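PDB 2EQ7: 2-oxoglutarate dehydrogenase E2 component, which binds lipoamide dehydrogenase through its peripheral subunit-binding domain and probably transfers succinyl groups to coenzyme A in the 2-oxoglutarate dehydrogenase complex. Local coordinates for residues L1-V15 / L25-H37. Numbering follows the deposited sequence.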
loop_
_atom_site.group_PDB
_atom_site.type_symbol
_atom_site.label_atom_id
_atom_site.label_comp_id
_atom_site.label_asym_id
_atom_site.label_seq_id
_atom_site.Cartn_x
_atom_site.Cartn_y
_atom_site.Cartn_z
ATOM N N LEU C 1 -22.650 11.054 7.454
ATOM C CA LEU C 1 -23.713 10.050 7.753
ATOM C C LEU C 1 -23.732 8.924 6.727
ATOM O O LEU C 1 -23.679 7.746 7.084
ATOM C CB LEU C 1 -25.086 10.729 7.781
ATOM C CG LEU C 1 -26.307 9.805 7.871
ATOM C CD1 LEU C 1 -26.213 8.953 9.123
ATOM C CD2 LEU C 1 -27.581 10.631 7.878
ATOM N N ALA C 2 -23.810 9.292 5.452
ATOM C CA ALA C 2 -23.849 8.313 4.374
ATOM C C ALA C 2 -22.527 8.239 3.620
ATOM O O ALA C 2 -21.560 8.925 3.962
ATOM C CB ALA C 2 -24.979 8.654 3.406
ATOM N N MET C 3 -22.493 7.394 2.595
ATOM C CA MET C 3 -21.301 7.232 1.777
ATOM C C MET C 3 -21.247 8.365 0.755
ATOM O O MET C 3 -22.282 8.813 0.258
ATOM C CB MET C 3 -21.330 5.879 1.059
ATOM C CG MET C 3 -21.284 4.676 1.984
ATOM S SD MET C 3 -19.780 4.648 2.972
ATOM C CE MET C 3 -18.664 3.743 1.879
ATOM N N PRO C 4 -20.036 8.844 0.432
ATOM C CA PRO C 4 -19.807 9.931 -0.525
ATOM C C PRO C 4 -20.584 9.847 -1.842
ATOM O O PRO C 4 -21.069 10.863 -2.342
ATOM C CB PRO C 4 -18.297 9.881 -0.730
ATOM C CG PRO C 4 -17.813 9.507 0.632
ATOM C CD PRO C 4 -18.759 8.386 1.011
ATOM N N ALA C 5 -20.696 8.650 -2.410
ATOM C CA ALA C 5 -21.421 8.480 -3.666
ATOM C C ALA C 5 -22.926 8.592 -3.442
ATOM O O ALA C 5 -23.668 9.004 -4.335
ATOM C CB ALA C 5 -21.085 7.131 -4.298
ATOM N N ALA C 6 -23.371 8.221 -2.246
ATOM C CA ALA C 6 -24.785 8.289 -1.901
ATOM C C ALA C 6 -25.206 9.749 -1.815
ATOM O O ALA C 6 -26.277 10.128 -2.292
ATOM C CB ALA C 6 -25.032 7.594 -0.569
ATOM N N GLU C 7 -24.352 10.564 -1.204
ATOM C CA GLU C 7 -24.617 11.987 -1.056
ATOM C C GLU C 7 -24.656 12.654 -2.426
ATOM O O GLU C 7 -25.428 13.586 -2.653
ATOM C CB GLU C 7 -23.533 12.636 -0.193
ATOM C CG GLU C 7 -23.484 12.113 1.235
ATOM C CD GLU C 7 -22.373 12.743 2.051
ATOM O OE1 GLU C 7 -22.294 12.462 3.266
ATOM O OE2 GLU C 7 -21.576 13.517 1.478
ATOM N N ARG C 8 -23.817 12.166 -3.335
ATOM C CA ARG C 8 -23.752 12.704 -4.688
ATOM C C ARG C 8 -25.044 12.377 -5.432
ATOM O O ARG C 8 -25.569 13.204 -6.180
ATOM C CB ARG C 8 -22.545 12.108 -5.428
ATOM C CG ARG C 8 -22.316 12.647 -6.840
ATOM C CD ARG C 8 -23.265 12.025 -7.857
ATOM N NE ARG C 8 -23.069 10.582 -7.981
ATOM C CZ ARG C 8 -23.777 9.795 -8.788
ATOM N NH1 ARG C 8 -24.733 10.310 -9.548
ATOM N NH2 ARG C 8 -23.528 8.494 -8.837
ATOM N N LEU C 9 -25.554 11.168 -5.216
ATOM C CA LEU C 9 -26.784 10.729 -5.864
ATOM C C LEU C 9 -27.999 11.458 -5.298
ATOM O O LEU C 9 -28.938 11.773 -6.029
ATOM C CB LEU C 9 -26.960 9.217 -5.689
ATOM C CG LEU C 9 -28.177 8.585 -6.372
ATOM C CD1 LEU C 9 -28.101 8.812 -7.875
ATOM C CD2 LEU C 9 -28.221 7.095 -6.061
ATOM N N MET C 10 -27.979 11.721 -3.995
ATOM C CA MET C 10 -29.085 12.412 -3.340
ATOM C C MET C 10 -29.154 13.882 -3.741
ATOM O O MET C 10 -30.241 14.428 -3.928
ATOM C CB MET C 10 -28.960 12.305 -1.817
ATOM C CG MET C 10 -29.147 10.899 -1.269
ATOM S SD MET C 10 -29.159 10.855 0.536
ATOM C CE MET C 10 -27.405 10.696 0.884
ATOM N N GLN C 11 -27.995 14.519 -3.871
ATOM C CA GLN C 11 -27.946 15.926 -4.246
ATOM C C GLN C 11 -28.458 16.163 -5.661
ATOM O O GLN C 11 -28.968 17.241 -5.968
ATOM C CB GLN C 11 -26.518 16.465 -4.110
ATOM C CG GLN C 11 -26.036 16.556 -2.669
ATOM C CD GLN C 11 -24.670 17.207 -2.542
ATOM O OE1 GLN C 11 -24.156 17.383 -1.437
ATOM N NE2 GLN C 11 -24.077 17.567 -3.673
ATOM N N GLU C 12 -28.324 15.159 -6.522
ATOM C CA GLU C 12 -28.789 15.279 -7.899
ATOM C C GLU C 12 -30.297 15.075 -7.984
ATOM O O GLU C 12 -31.005 15.870 -8.603
ATOM C CB GLU C 12 -28.087 14.260 -8.798
ATOM C CG GLU C 12 -26.582 14.416 -8.857
ATOM C CD GLU C 12 -25.951 13.569 -9.943
ATOM O OE1 GLU C 12 -26.184 12.342 -9.949
ATOM O OE2 GLU C 12 -25.222 14.130 -10.789
ATOM N N LYS C 13 -30.784 14.004 -7.362
ATOM C CA LYS C 13 -32.210 13.700 -7.371
ATOM C C LYS C 13 -32.948 14.493 -6.298
ATOM O O LYS C 13 -34.144 14.295 -6.081
ATOM C CB LYS C 13 -32.437 12.202 -7.147
ATOM C CG LYS C 13 -31.796 11.308 -8.198
ATOM C CD LYS C 13 -32.170 9.847 -7.989
ATOM C CE LYS C 13 -31.716 9.337 -6.628
ATOM N NZ LYS C 13 -32.125 7.924 -6.395
ATOM N N GLY C 14 -32.228 15.388 -5.628
ATOM C CA GLY C 14 -32.833 16.197 -4.585
ATOM C C GLY C 14 -33.468 15.361 -3.491
ATOM O O GLY C 14 -34.503 15.732 -2.937
ATOM N N VAL C 15 -32.847 14.228 -3.181
ATOM C CA VAL C 15 -33.355 13.334 -2.147
ATOM C C VAL C 15 -32.770 13.694 -0.786
ATOM O O VAL C 15 -31.578 13.976 -0.664
ATOM C CB VAL C 15 -33.006 11.864 -2.462
ATOM C CG1 VAL C 15 -33.593 10.951 -1.397
ATOM C CG2 VAL C 15 -33.533 11.488 -3.835
ATOM N N LEU C 25 -22.403 -0.189 6.593
ATOM C CA LEU C 25 -21.786 -0.469 7.884
ATOM C C LEU C 25 -22.211 0.605 8.879
ATOM O O LEU C 25 -21.917 1.785 8.694
ATOM C CB LEU C 25 -20.259 -0.488 7.752
ATOM C CG LEU C 25 -19.479 -1.224 8.848
ATOM C CD1 LEU C 25 -17.999 -1.180 8.530
ATOM C CD2 LEU C 25 -19.749 -0.597 10.199
ATOM N N GLY C 26 -22.899 0.187 9.935
ATOM C CA GLY C 26 -23.363 1.133 10.932
ATOM C C GLY C 26 -24.449 2.014 10.346
ATOM O O GLY C 26 -25.272 1.550 9.556
ATOM N N GLY C 27 -24.452 3.287 10.728
ATOM C CA GLY C 27 -25.449 4.207 10.212
ATOM C C GLY C 27 -24.945 4.940 8.983
ATOM O O GLY C 27 -24.607 6.121 9.053
ATOM N N ARG C 28 -24.891 4.238 7.854
ATOM C CA ARG C 28 -24.421 4.830 6.605
ATOM C C ARG C 28 -25.329 4.451 5.442
ATOM O O ARG C 28 -25.662 3.280 5.254
ATOM C CB ARG C 28 -22.995 4.366 6.301
ATOM C CG ARG C 28 -21.990 4.696 7.387
ATOM C CD ARG C 28 -20.630 4.098 7.072
ATOM N NE ARG C 28 -19.669 4.342 8.144
ATOM C CZ ARG C 28 -18.415 3.905 8.137
ATOM N NH1 ARG C 28 -17.612 4.176 9.158
ATOM N NH2 ARG C 28 -17.961 3.196 7.111
ATOM N N ILE C 29 -25.721 5.450 4.659
ATOM C CA ILE C 29 -26.585 5.225 3.508
ATOM C C ILE C 29 -25.747 4.962 2.262
ATOM O O ILE C 29 -24.960 5.810 1.843
ATOM C CB ILE C 29 -27.497 6.445 3.242
ATOM C CG1 ILE C 29 -28.432 6.668 4.434
ATOM C CG2 ILE C 29 -28.301 6.229 1.970
ATOM C CD1 ILE C 29 -29.338 7.875 4.288
ATOM N N LEU C 30 -25.918 3.780 1.679
ATOM C CA LEU C 30 -25.186 3.410 0.473
ATOM C C LEU C 30 -25.915 3.994 -0.732
ATOM O O LEU C 30 -27.124 4.221 -0.680
ATOM C CB LEU C 30 -25.111 1.886 0.345
ATOM C CG LEU C 30 -24.479 1.126 1.515
ATOM C CD1 LEU C 30 -24.566 -0.369 1.257
ATOM C CD2 LEU C 30 -23.029 1.554 1.692
ATOM N N LYS C 31 -25.183 4.237 -1.814
ATOM C CA LYS C 31 -25.785 4.799 -3.018
ATOM C C LYS C 31 -26.890 3.893 -3.551
ATOM O O LYS C 31 -27.781 4.344 -4.270
ATOM C CB LYS C 31 -24.720 5.010 -4.099
ATOM C CG LYS C 31 -24.031 3.737 -4.545
ATOM C CD LYS C 31 -22.941 4.020 -5.567
ATOM C CE LYS C 31 -23.497 4.572 -6.866
ATOM N NZ LYS C 31 -22.420 4.713 -7.884
ATOM N N GLU C 32 -26.828 2.613 -3.193
ATOM C CA GLU C 32 -27.835 1.658 -3.635
ATOM C C GLU C 32 -29.107 1.829 -2.812
ATOM O O GLU C 32 -30.192 1.427 -3.235
ATOM C CB GLU C 32 -27.311 0.226 -3.499
ATOM C CG GLU C 32 -27.063 -0.221 -2.071
ATOM C CD GLU C 32 -26.493 -1.626 -1.992
ATOM O OE1 GLU C 32 -26.343 -2.142 -0.866
ATOM O OE2 GLU C 32 -26.193 -2.212 -3.054
ATOM N N ASP C 33 -28.967 2.429 -1.632
ATOM C CA ASP C 33 -30.109 2.669 -0.757
ATOM C C ASP C 33 -30.916 3.847 -1.292
ATOM O O ASP C 33 -32.142 3.874 -1.183
ATOM C CB ASP C 33 -29.640 2.977 0.669
ATOM C CG ASP C 33 -28.976 1.790 1.335
ATOM O OD1 ASP C 33 -29.614 0.719 1.421
ATOM O OD2 ASP C 33 -27.816 1.927 1.779
ATOM N N VAL C 34 -30.213 4.817 -1.870
ATOM C CA VAL C 34 -30.849 6.003 -2.430
ATOM C C VAL C 34 -31.649 5.630 -3.673
ATOM O O VAL C 34 -32.830 5.959 -3.784
ATOM C CB VAL C 34 -29.799 7.068 -2.816
ATOM C CG1 VAL C 34 -30.492 8.310 -3.357
ATOM C CG2 VAL C 34 -28.946 7.418 -1.606
ATOM N N MET C 35 -30.999 4.943 -4.607
ATOM C CA MET C 35 -31.658 4.524 -5.837
ATOM C C MET C 35 -32.766 3.527 -5.521
ATOM O O MET C 35 -33.573 3.182 -6.384
ATOM C CB MET C 35 -30.645 3.896 -6.799
ATOM C CG MET C 35 -29.902 2.693 -6.240
ATOM S SD MET C 35 -28.720 2.002 -7.420
ATOM C CE MET C 35 -29.716 0.722 -8.185
ATOM N N ARG C 36 -32.797 3.070 -4.273
ATOM C CA ARG C 36 -33.807 2.120 -3.823
ATOM C C ARG C 36 -35.104 2.866 -3.528
ATOM O O ARG C 36 -36.196 2.309 -3.647
ATOM C CB ARG C 36 -33.327 1.404 -2.559
ATOM C CG ARG C 36 -34.304 0.381 -2.008
ATOM C CD ARG C 36 -33.808 -0.174 -0.686
ATOM N NE ARG C 36 -33.675 0.877 0.320
ATOM C CZ ARG C 36 -33.144 0.699 1.524
ATOM N NH1 ARG C 36 -32.688 -0.494 1.881
ATOM N NH2 ARG C 36 -33.071 1.713 2.373
ATOM N N HIS C 37 -34.972 4.131 -3.142
ATOM C CA HIS C 37 -36.125 4.966 -2.833
ATOM C C HIS C 37 -36.498 5.823 -4.038
ATOM O O HIS C 37 -37.636 5.679 -4.530
ATOM C CB HIS C 37 -35.817 5.855 -1.633
#
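Val34 sets its two methyls against Leu9, Met10 and Lys13, its CB directed at segment 1-15. Its CG1 is anti to the backbone N (chi1 -178°), which places CG1 by Lys13 and Met10 and turns CG2 towards Ala6 and Met10. Met10 lies nearly perpendicular to it, with CG 3.5 Å from Val34 CG2. Leu9 instead runs antiparallel to it, its CD2 branch 3.6 Å from Val34 CB and also beside the carbonyl oxygen of Lys31. Lys13, bent at chi3, runs its CE along Val34 CG1 and ends in a weak hydrogen bond from NZ to Val34 O (3.3 Å).

At the other end a backbone hydrogen bond joins the side-chain packing. Met3 N, at the N-cap position of helix 4-12, donates to Ile29 O (3.0 Å), straight at the hydrogen (177°), with Met3 N lying 32° out of the carbonyl plane of Ile29. The methyl groups of Ala2 and Ala6 also approach this oxygen, and Ala2 CB lies unusually tight against Ile29 CB at 3.4 Å. Packing of helix 4-12 against helix 31-34 through Ala6, Leu9, Met10 and Val34, with a long loop between them, is the compact two-helix plan of the peripheral subunit-binding domain; Val20, from that loop, adds to the core against Val15 and Ile29. Met3 and Leu30 run alongside each other with their ends in the same direction, Met3 CG 3.6 Å from Leu30 CD2. At the N-cap of helix 31-34, Leu30 N donates to the anti lone pair of Asp33 OD2 (2.7 Å).

Lys31 rests its CD on the Ala5 methyl and passes Arg8 at a slant, NZ lying near the guanidinium plane at its edge. Arg8 NH1 is salt-bridged to Glu12 OE1, and the like charges are probably balanced further by acidic side chains of another protein chain, with which both form salt bridges.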